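Local coordinates for putative tetrapyrrole (Corrin/porphyrin) methylase (Bacteroides fragilis, PDB 3FFY), which probably catalyses the 2'-O-methylation of cytidine 1402 of 16S rRNA from S-adenosylmethionine, this chain being the C-terminal part of that methyltransferase, at residues M33-L36 with K37-V40; E92-E95 with H96-T100. All coordinates share one frame; numbering follows the deposited sequence.

In the fold
Both contacts are local, each made largely within one helix in the C-terminal part of an RsmI-type methyltransferase, and helix 55-66 is their common neighbour. Contact 1, on helix 32-38, sends M33 and L36 against it at Q61, F62 and Y65; contact 2, on helix 90-99, meets it through I94, F97 and T98 at L55, L56, L59 and A63. Their centres lie 23 Å apart, and their nearest atoms remain about 12 Å apart. Each also holds a sulfate, probably from the crystallisation liquor: backbone amides receive it in contact 1, while in contact 2 a histidine shares it with the second subunit.

Contact 1. Residues M33-L36 with K37-V40; sequences MTKL and KSLV. With SO4 (sulfate ion), chain B.
K35, on helix 32-38, reaches over L39, four residues on. Its CB leaves the backbone with CG anti to N (chi1 -175°), and a bend at chi2 (71°) slants the remaining chain across toward the C-terminal end of the helix. CD passes S38 OG at 4.2 Å, then CE meets the L39 isobutyl group, 4.0 Å from CD1. Beyond it, NZ forms a salt bridge with E23 and donates to a water 3.0 Å away. That water in turn donates to S38 OG at 2.7 Å. The same hydroxyl donates a hydrogen bond to K35 O (2.9 Å), which also takes a weak bond from L39 N, so the serine links the carbonyl and, through the water, the ammonium of one lysine. L39 N bonds as well to L36 O at 2.9 Å, arriving from above the carbonyl plane, a three-residue step where the turn tightens. At the other end, the amides of M33 (selenomethionine) and T34 donate to separate sulfate oxygens, and G31 N adds a third bond. This is anion binding at a helix N-terminus, on the helix of a beta-alpha-beta unit between strands 20-24 and 45-50.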
loop_
_atom_site.group_PDB
_atom_site.type_symbol
_atom_site.label_atom_id
_atom_site.label_comp_id
_atom_site.label_asym_id
_atom_site.label_seq_id
_atom_site.Cartn_x
_atom_site.Cartn_y
_atom_site.Cartn_z
HETATM N N MSE A 33 3.854 12.695 26.515
HETATM C CA MSE A 33 3.401 11.561 27.325
HETATM C C MSE A 33 1.902 11.670 27.575
HETATM O O MSE A 33 1.178 10.680 27.437
HETATM C CB MSE A 33 4.160 11.448 28.639
HETATM C CG MSE A 33 5.675 11.359 28.450
HETATM SE SE MSE A 33 6.335 10.142 27.027
HETATM C CE MSE A 33 6.690 8.445 28.013
ATOM N N THR A 34 1.420 12.874 27.878
ATOM C CA THR A 34 -0.017 13.086 28.005
ATOM C C THR A 34 -0.795 12.673 26.765
ATOM O O THR A 34 -1.742 11.919 26.870
ATOM C CB THR A 34 -0.321 14.531 28.288
ATOM O OG1 THR A 34 0.434 14.926 29.438
ATOM C CG2 THR A 34 -1.835 14.719 28.540
ATOM N N LYS A 35 -0.409 13.169 25.595
ATOM C CA LYS A 35 -1.049 12.747 24.372
ATOM C C LYS A 35 -1.014 11.229 24.223
ATOM O O LYS A 35 -2.008 10.636 23.844
ATOM C CB LYS A 35 -0.380 13.376 23.150
ATOM C CG LYS A 35 -1.083 13.058 21.841
ATOM C CD LYS A 35 -2.430 13.788 21.702
ATOM C CE LYS A 35 -3.356 13.099 20.700
ATOM N NZ LYS A 35 -4.437 13.977 20.179
ATOM N N LEU A 36 0.125 10.598 24.494
ATOM C CA LEU A 36 0.250 9.138 24.271
ATOM C C LEU A 36 -0.687 8.397 25.205
ATOM O O LEU A 36 -1.471 7.516 24.799
ATOM C CB LEU A 36 1.686 8.675 24.524
ATOM C CG LEU A 36 2.756 8.923 23.448
ATOM C CD1 LEU A 36 4.121 8.416 23.920
ATOM C CD2 LEU A 36 2.373 8.246 22.153
ATOM N N LYS A 37 -0.577 8.786 26.470
ATOM C CA LYS A 37 -1.407 8.268 27.538
ATOM C C LYS A 37 -2.869 8.407 27.128
ATOM O O LYS A 37 -3.678 7.503 27.365
ATOM C CB LYS A 37 -1.155 9.073 28.820
ATOM C CG LYS A 37 -1.151 8.305 30.146
ATOM C CD LYS A 37 -1.181 9.335 31.324
ATOM C CE LYS A 37 -1.612 8.733 32.677
ATOM N NZ LYS A 37 -2.353 9.739 33.536
ATOM N N SER A 38 -3.200 9.536 26.492
ATOM C CA SER A 38 -4.590 9.835 26.122
ATOM C C SER A 38 -5.124 8.881 25.038
ATOM O O SER A 38 -6.339 8.629 24.976
ATOM C CB SER A 38 -4.748 11.306 25.691
ATOM O OG SER A 38 -4.778 11.475 24.284
ATOM N N LEU A 39 -4.237 8.312 24.216
ATOM C CA LEU A 39 -4.698 7.500 23.068
ATOM C C LEU A 39 -4.846 6.002 23.362
ATOM O O LEU A 39 -5.262 5.201 22.486
ATOM C CB LEU A 39 -3.764 7.702 21.895
ATOM C CG LEU A 39 -3.821 9.096 21.312
ATOM C CD1 LEU A 39 -2.648 9.223 20.337
ATOM C CD2 LEU A 39 -5.205 9.395 20.648
ATOM N N VAL A 40 -4.532 5.637 24.603
ATOM C CA VAL A 40 -4.441 4.225 25.006
ATOM C C VAL A 40 -5.732 3.402 24.805
ATOM O O VAL A 40 -5.639 2.227 24.451
ATOM C CB VAL A 40 -3.859 4.112 26.435
ATOM C CG1 VAL A 40 -4.310 2.842 27.100
ATOM C CG2 VAL A 40 -2.323 4.215 26.348
HETATM S S SO4 B . 4.190 15.442 29.346
HETATM O O1 SO4 B . 5.051 14.709 28.306
HETATM O O2 SO4 B . 4.329 16.953 29.185
HETATM O O3 SO4 B . 4.418 14.751 30.665
HETATM O O4 SO4 B . 2.696 15.155 29.121
HETATM O O HOH W 1 -6.133 12.555 22.222
#

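Contact 2. Residues E92-E95 with H96-T100; sequences ELIE and HFTAT. With SO4 (sulfate ion), chain C.
H96 N and F97 N close regular helical turns onto E92 O and L93 O, both at 2.9 Å, while T98 N has weak bonds to I94 O and E95 O and A99 N returns to E95 O. The T98 hydroxyl strengthens the link to I94: OG1 lies beside the backbone N (chi1 -57°) and donates to I94 O over a short 2.6 Å, from above the carbonyl plane. OG1 also passes I94 CG2 at 4.2 Å, the two side chains crossing at a slant.

The F97 ring leans toward the preceding turn. Its CD2 lies 3.3 Å from L93 O, and CE2 meets L93 CG at 4.3 Å. One face of the phenyl ring receives H96 CD2, 3.6 Å above the plane and over the ring centre, so the imidazole presents an edge to its neighbour. L93 and F97 form the inner side of helix 90-99, which covers the beta hairpin of strands 71-77 and 82-87: L93 touches V72, V74 and V86, and F97 touches V74 and V86 besides L55 and L59 of helix 55-66.

H96 heads out toward the second subunit. CG stands anti to the backbone N (chi1 178°), carrying the ring away from E92-E95 and over V86, where it also packs on I81 of the other chain. ND1 donates almost straight (175°) to sulfate O3, which lies at the ring edge near its plane; the bond is unusually short, and its exact length is doubtful. S79 OG of the second subunit is hydrogen-bonded to the same ion, placing the sulfate between the subunits. The extended side chain of E92 points back toward the start of the helix, where OE1 accepts a hydrogen bond from T89 N.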
loop_
_atom_site.group_PDB
_atom_site.type_symbol
_atom_site.label_atom_id
_atom_site.label_comp_id
_atom_site.label_asym_id
_atom_site.label_seq_id
_atom_site.Cartn_x
_atom_site.Cartn_y
_atom_site.Cartn_z
ATOM N N GLU A 92 7.756 -5.662 14.638
ATOM C CA GLU A 92 8.332 -5.809 13.302
ATOM C C GLU A 92 8.830 -4.478 12.723
ATOM O O GLU A 92 9.939 -4.428 12.159
ATOM C CB GLU A 92 7.313 -6.417 12.357
ATOM C CG GLU A 92 7.048 -7.866 12.631
ATOM C CD GLU A 92 5.849 -8.419 11.843
ATOM O OE1 GLU A 92 4.872 -7.712 11.564
ATOM O OE2 GLU A 92 5.865 -9.605 11.521
ATOM N N LEU A 93 8.070 -3.404 12.884
ATOM C CA LEU A 93 8.536 -2.127 12.356
ATOM C C LEU A 93 9.732 -1.567 13.154
ATOM O O LEU A 93 10.547 -0.897 12.605
ATOM C CB LEU A 93 7.420 -1.105 12.262
ATOM C CG LEU A 93 6.679 -1.028 10.872
ATOM C CD1 LEU A 93 5.897 -2.360 10.580
ATOM C CD2 LEU A 93 5.821 0.123 10.856
ATOM N N ILE A 94 9.824 -1.819 14.454
ATOM C CA ILE A 94 10.949 -1.329 15.266
ATOM C C ILE A 94 12.221 -2.027 14.804
ATOM O O ILE A 94 13.276 -1.415 14.605
ATOM C CB ILE A 94 10.666 -1.593 16.788
ATOM C CG1 ILE A 94 9.574 -0.600 17.303
ATOM C CG2 ILE A 94 11.963 -1.433 17.568
ATOM C CD1 ILE A 94 8.813 -0.987 18.540
ATOM N N GLU A 95 12.090 -3.320 14.590
ATOM C CA GLU A 95 13.222 -4.095 14.109
ATOM C C GLU A 95 13.629 -3.575 12.724
ATOM O O GLU A 95 14.811 -3.387 12.458
ATOM C CB GLU A 95 12.838 -5.569 14.049
ATOM C CG GLU A 95 13.770 -6.527 13.287
ATOM C CD GLU A 95 13.139 -7.944 13.228
ATOM O OE1 GLU A 95 12.295 -8.193 12.313
ATOM O OE2 GLU A 95 13.429 -8.783 14.101
ATOM N N HIS A 96 12.654 -3.344 11.853
ATOM C CA HIS A 96 12.933 -2.879 10.489
ATOM C C HIS A 96 13.635 -1.523 10.493
ATOM O O HIS A 96 14.648 -1.337 9.815
ATOM C CB HIS A 96 11.638 -2.787 9.655
ATOM C CG HIS A 96 11.860 -2.266 8.271
ATOM N ND1 HIS A 96 12.290 -3.075 7.228
ATOM C CD2 HIS A 96 11.784 -1.005 7.773
ATOM C CE1 HIS A 96 12.416 -2.331 6.140
ATOM N NE2 HIS A 96 12.117 -1.077 6.440
ATOM N N PHE A 97 13.102 -0.574 11.257
ATOM C CA PHE A 97 13.706 0.752 11.281
ATOM C C PHE A 97 14.873 0.929 12.230
ATOM O O PHE A 97 15.417 2.060 12.336
ATOM C CB PHE A 97 12.659 1.822 11.527
ATOM C CG PHE A 97 11.758 2.005 10.377
ATOM C CD1 PHE A 97 12.257 2.520 9.198
ATOM C CD2 PHE A 97 10.420 1.573 10.434
ATOM C CE1 PHE A 97 11.422 2.678 8.079
ATOM C CE2 PHE A 97 9.582 1.711 9.333
ATOM C CZ PHE A 97 10.083 2.277 8.144
ATOM N N THR A 98 15.252 -0.151 12.907
ATOM C CA THR A 98 16.553 -0.186 13.550
ATOM C C THR A 98 17.624 -0.521 12.504
ATOM O O THR A 98 18.671 0.114 12.507
ATOM C CB THR A 98 16.610 -1.180 14.720
ATOM O OG1 THR A 98 15.594 -0.833 15.642
ATOM C CG2 THR A 98 17.991 -1.139 15.460
ATOM N N ALA A 99 17.374 -1.496 11.618
ATOM C CA ALA A 99 18.367 -1.896 10.583
ATOM C C ALA A 99 18.493 -0.857 9.482
ATOM O O ALA A 99 19.538 -0.703 8.910
ATOM C CB ALA A 99 18.029 -3.262 9.976
ATOM N N THR A 100 17.421 -0.155 9.159
ATOM C CA THR A 100 17.470 0.838 8.081
ATOM C C THR A 100 16.711 2.098 8.519
ATOM O O THR A 100 15.528 2.053 8.851
ATOM C CB THR A 100 16.937 0.289 6.700
ATOM O OG1 THR A 100 15.537 0.498 6.615
ATOM C CG2 THR A 100 17.221 -1.215 6.482
HETATM S S SO4 C . 12.421 -6.407 6.082
HETATM O O1 SO4 C . 13.743 -6.791 5.477
HETATM O O2 SO4 C . 11.867 -5.412 5.106
HETATM O O3 SO4 C . 12.639 -5.589 7.351
HETATM O O4 SO4 C . 11.688 -7.661 6.224
#